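Local structure of protein-glutamine deamidase Cif (Burkholderia pseudomallei, 3GQM) at residues A[48-51]-A[52-56]; A[60-63]-A[64-67]. The protein deamidates a glutamine side chain of host NEDD8 to glutamate, abolishing the activity of cullin-RING ubiquitin ligases, and inhibits the host cell cycle. One frame throughout, in Å; residues are numbered along the deposited sequence.

Interaction 1. Residues A[48-51]-A[52-56]; sequences SSNR and VMWND
The carboxamide of Asn50 and the indole of Trp54, one helical turn apart, meet at the edge of the ring: ND2 lies in the indole plane, 3.7 Å from Trp54 CD1. The amide stands nearly upright against the ring, the two planes 81° apart. One indole face is covered from within the same stretch, where Met53 CG sits 3.5 Å above the plane over the ring centre. Asn50 has its CG anti to the backbone N (chi1 -169°), which turns the amide to the pyrrole edge of Trp54. The carboxamide's rotation is fixed from outside, because ND2 donates to both Leu44 O and Met100 O.

Along the backbone, the last turn of an alpha-helix runs out in regular i to i+4 bonds, from Val52 N to Ser48 O, from Met53 N to Ser49 O and, as the final one, from Trp54 N to Asn50 O at 2.9 Å. Trp54 then leaves helical geometry, and a water takes over beyond the C-terminus. It donates to Arg51 O (2.7 Å) and to Trp54 O (2.9 Å) while accepting from Asn55 ND2 (2.8 Å), so a carbonyl without a next-turn amide is still satisfied and the departing chain is tied back to the helix. Asn55 CB packs on that same Arg51 carbonyl oxygen.

The Arg51 guanidinium finds its partners outside the stretch, in a salt bridge to Glu47 and a hydrogen bond to Phe97 O. The short helix 47-53 is wedged between others: Met53 and Trp54 lean on Ile111 of helix 104-116, Arg51 and Val52 face helix 67-80, and Ser49 OG bonds to Val272 O of helix 262-273.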
loop_
_atom_site.group_PDB
_atom_site.type_symbol
_atom_site.label_atom_id
_atom_site.label_comp_id
_atom_site.label_asym_id
_atom_site.label_seq_id
_atom_site.Cartn_x
_atom_site.Cartn_y
_atom_site.Cartn_z
ATOM N N SER A 48 -4.188 -16.905 -10.041
ATOM C CA SER A 48 -4.865 -17.091 -8.787
ATOM C C SER A 48 -4.309 -16.154 -7.701
ATOM O O SER A 48 -5.065 -15.492 -7.002
ATOM C CB SER A 48 -4.827 -18.560 -8.384
ATOM O OG SER A 48 -5.406 -19.355 -9.430
ATOM N N SER A 49 -2.992 -16.057 -7.615
ATOM C CA SER A 49 -2.349 -15.142 -6.652
ATOM C C SER A 49 -2.788 -13.683 -6.909
ATOM O O SER A 49 -3.252 -13.005 -5.989
ATOM C CB SER A 49 -0.817 -15.269 -6.728
ATOM O OG SER A 49 -0.423 -16.497 -6.142
ATOM N N ASN A 50 -2.658 -13.244 -8.161
ATOM C CA ASN A 50 -3.034 -11.885 -8.560
ATOM C C ASN A 50 -4.475 -11.505 -8.144
ATOM O O ASN A 50 -4.694 -10.478 -7.504
ATOM C CB ASN A 50 -2.785 -11.672 -10.056
ATOM C CG ASN A 50 -2.911 -10.221 -10.479
ATOM O OD1 ASN A 50 -4.013 -9.718 -10.656
ATOM N ND2 ASN A 50 -1.785 -9.548 -10.693
ATOM N N ARG A 51 -5.447 -12.328 -8.508
ATOM C CA ARG A 51 -6.878 -12.070 -8.183
ATOM C C ARG A 51 -7.206 -12.104 -6.692
ATOM O O ARG A 51 -8.043 -11.329 -6.198
ATOM C CB ARG A 51 -7.770 -13.083 -8.908
ATOM C CG ARG A 51 -7.685 -12.960 -10.410
ATOM C CD ARG A 51 -9.025 -13.254 -11.057
ATOM N NE ARG A 51 -8.831 -13.899 -12.354
ATOM C CZ ARG A 51 -8.479 -13.269 -13.471
ATOM N NH1 ARG A 51 -8.299 -11.947 -13.471
ATOM N NH2 ARG A 51 -8.312 -13.964 -14.592
ATOM N N VAL A 52 -6.572 -13.019 -5.974
ATOM C CA VAL A 52 -6.731 -13.073 -4.527
ATOM C C VAL A 52 -6.090 -11.837 -3.835
ATOM O O VAL A 52 -6.660 -11.276 -2.916
ATOM C CB VAL A 52 -6.230 -14.432 -3.955
ATOM C CG1 VAL A 52 -6.015 -14.361 -2.460
ATOM C CG2 VAL A 52 -7.260 -15.569 -4.300
ATOM N N MET A 53 -4.943 -11.399 -4.322
ATOM C CA MET A 53 -4.231 -10.222 -3.753
ATOM C C MET A 53 -5.010 -8.908 -4.026
ATOM O O MET A 53 -5.308 -8.164 -3.091
ATOM C CB MET A 53 -2.804 -10.140 -4.322
ATOM C CG MET A 53 -1.817 -9.328 -3.501
ATOM S SD MET A 53 -1.830 -9.833 -1.750
ATOM C CE MET A 53 -1.960 -8.218 -0.997
ATOM N N TRP A 54 -5.369 -8.678 -5.286
ATOM C CA TRP A 54 -5.920 -7.407 -5.728
ATOM C C TRP A 54 -7.427 -7.546 -5.983
ATOM O O TRP A 54 -7.881 -7.801 -7.088
ATOM C CB TRP A 54 -5.175 -6.895 -6.965
ATOM C CG TRP A 54 -3.632 -6.932 -6.854
ATOM C CD1 TRP A 54 -2.749 -7.437 -7.781
ATOM C CD2 TRP A 54 -2.822 -6.450 -5.753
ATOM N NE1 TRP A 54 -1.458 -7.290 -7.338
ATOM C CE2 TRP A 54 -1.466 -6.682 -6.101
ATOM C CE3 TRP A 54 -3.113 -5.848 -4.521
ATOM C CZ2 TRP A 54 -0.402 -6.345 -5.248
ATOM C CZ3 TRP A 54 -2.063 -5.483 -3.691
ATOM C CH2 TRP A 54 -0.724 -5.718 -4.066
ATOM N N ASN A 55 -8.209 -7.464 -4.927
ATOM C CA ASN A 55 -9.641 -7.598 -5.058
ATOM C C ASN A 55 -10.137 -6.527 -4.106
ATOM O O ASN A 55 -9.446 -6.196 -3.135
ATOM C CB ASN A 55 -10.091 -9.016 -4.644
ATOM C CG ASN A 55 -11.585 -9.237 -4.844
ATOM O OD1 ASN A 55 -12.370 -8.971 -3.947
ATOM N ND2 ASN A 55 -11.985 -9.662 -6.036
ATOM N N ASP A 56 -11.287 -5.949 -4.393
ATOM C CA ASP A 56 -11.768 -4.843 -3.557
ATOM C C ASP A 56 -12.860 -5.214 -2.561
ATOM O O ASP A 56 -13.546 -4.329 -2.063
ATOM C CB ASP A 56 -12.218 -3.660 -4.411
ATOM C CG ASP A 56 -13.347 -4.031 -5.364
ATOM O OD1 ASP A 56 -13.673 -3.187 -6.208
ATOM O OD2 ASP A 56 -13.894 -5.164 -5.288
HETATM O O HOH W 1 -9.797 -9.901 -7.700
#

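Interaction 2. Residues A[60-63]-A[64-67]; sequences TLLI and ARDP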
loop_
_atom_site.group_PDB
_atom_site.type_symbol
_atom_site.label_atom_id
_atom_site.label_comp_id
_atom_site.label_asym_id
_atom_site.label_seq_id
_atom_site.Cartn_x
_atom_site.Cartn_y
_atom_site.Cartn_z
ATOM N N THR A 60 -14.538 -9.229 4.047
ATOM C CA THR A 60 -14.146 -10.650 4.090
ATOM C C THR A 60 -12.598 -10.811 4.196
ATOM O O THR A 60 -11.848 -9.947 3.731
ATOM C CB THR A 60 -14.584 -11.303 2.796
ATOM O OG1 THR A 60 -15.952 -11.708 2.939
ATOM C CG2 THR A 60 -13.749 -12.563 2.414
ATOM N N LEU A 61 -12.143 -11.909 4.794
ATOM C CA LEU A 61 -10.711 -12.159 4.999
ATOM C C LEU A 61 -10.084 -12.226 3.653
ATOM O O LEU A 61 -10.631 -12.916 2.766
ATOM C CB LEU A 61 -10.451 -13.508 5.683
ATOM C CG LEU A 61 -10.494 -13.598 7.216
ATOM C CD1 LEU A 61 -10.253 -15.038 7.581
ATOM C CD2 LEU A 61 -9.455 -12.660 7.934
ATOM N N LEU A 62 -8.940 -11.549 3.488
ATOM C CA LEU A 62 -8.201 -11.688 2.237
ATOM C C LEU A 62 -8.028 -13.154 1.835
ATOM O O LEU A 62 -8.278 -13.516 0.670
ATOM C CB LEU A 62 -6.841 -10.956 2.257
ATOM C CG LEU A 62 -6.089 -10.829 0.905
ATOM C CD1 LEU A 62 -5.244 -9.484 0.897
ATOM C CD2 LEU A 62 -5.180 -12.017 0.557
ATOM N N ILE A 63 -7.608 -14.001 2.783
ATOM C CA ILE A 63 -7.226 -15.370 2.413
ATOM C C ILE A 63 -8.457 -16.232 2.216
ATOM O O ILE A 63 -8.341 -17.325 1.740
ATOM C CB ILE A 63 -6.282 -16.049 3.455
ATOM C CG1 ILE A 63 -6.945 -16.008 4.844
ATOM C CG2 ILE A 63 -4.858 -15.404 3.414
ATOM C CD1 ILE A 63 -6.303 -16.899 5.866
ATOM N N ALA A 64 -9.634 -15.744 2.589
ATOM C CA ALA A 64 -10.855 -16.484 2.281
ATOM C C ALA A 64 -11.323 -16.282 0.857
ATOM O O ALA A 64 -12.334 -16.896 0.465
ATOM C CB ALA A 64 -11.975 -16.152 3.264
ATOM N N ARG A 65 -10.621 -15.436 0.082
ATOM C CA ARG A 65 -10.969 -15.202 -1.325
ATOM C C ARG A 65 -10.754 -16.407 -2.244
ATOM O O ARG A 65 -9.656 -16.966 -2.326
ATOM C CB ARG A 65 -10.212 -13.997 -1.912
ATOM C CG ARG A 65 -10.608 -12.656 -1.275
ATOM C CD ARG A 65 -9.602 -11.584 -1.623
ATOM N NE ARG A 65 -9.975 -10.294 -1.033
ATOM C CZ ARG A 65 -9.243 -9.193 -1.122
ATOM N NH1 ARG A 65 -8.057 -9.200 -1.783
ATOM N NH2 ARG A 65 -9.701 -8.087 -0.568
ATOM N N ASP A 66 -11.790 -16.747 -3.005
ATOM C CA ASP A 66 -11.748 -17.897 -3.897
ATOM C C ASP A 66 -11.465 -17.404 -5.281
ATOM O O ASP A 66 -12.289 -16.713 -5.821
ATOM C CB ASP A 66 -13.119 -18.567 -3.914
ATOM C CG ASP A 66 -13.085 -19.983 -4.485
ATOM O OD1 ASP A 66 -12.126 -20.371 -5.210
ATOM O OD2 ASP A 66 -14.051 -20.717 -4.177
ATOM N N PRO A 67 -10.305 -17.756 -5.853
ATOM C CA PRO A 67 -9.917 -17.287 -7.173
ATOM C C PRO A 67 -10.803 -17.829 -8.318
ATOM O O PRO A 67 -10.940 -17.138 -9.320
ATOM C CB PRO A 67 -8.475 -17.778 -7.333
ATOM C CG PRO A 67 -8.343 -18.940 -6.398
ATOM C CD PRO A 67 -9.298 -18.657 -5.255
#
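Leu61 and Ala64, then Leu62 and Arg65, pair up in a short 3-10 segment of two overlapping i to i+3 turns, set in the loop joining helix 47-53 to helix 67-80. Ala64 N donates to Leu61 O over 3.0 Å with an N-H...O angle of only 136°, whereas Arg65 N reaches Leu62 O at 3.1 Å more directly, at 159°. In both, the donor stands above the carbonyl plane, consistent with the tighter winding of a 3-10 segment.

The apolar contacts are few: Ala64 CB touches Leu61 CB at 3.9 Å and, more loosely, Thr60 CG2. Leu62 turns instead to the interior, among Val52, Leu114 and Val272 of three different helices.

The charged group is inward too. Arg65 runs extended from CG to NE, passing Leu62 O and bringing its guanidinium beneath Leu62. Its NH2 bonds to Arg57 O and Asn110 OD1 and its NH1 turns to helix 47-53 at Val52, while NE is buried with no partner in the model. After this turn Asp66 N-caps helix 67-80, its OD1 weakly bonded to Arg68 N. Over one face of the guanidinium lies Leu62 CG, 3.7 Å from Arg65 NH1.

How the interactions relate
Arg65 of interaction 2 reaches Val52 of interaction 1: its NH1 is 2.7 Å from Val52 O, a probable hydrogen bond to a carbonyl in the last turn of helix 47-53. A helix end is thus completed by a side chain from farther along the chain, and the centres of the two interactions lie 9 Å apart. Close by, Val52 CG2 packs on Pro67 CD at 3.8 Å, bringing the start of helix 67-80 against the same turn. The two differ in distance from the active site. Trp54 of interaction 1 is about 10 Å, side chain to side chain, from Cys104 and from Gln179, two of the three residues inferred to form it, whereas interaction 2 lies away from it.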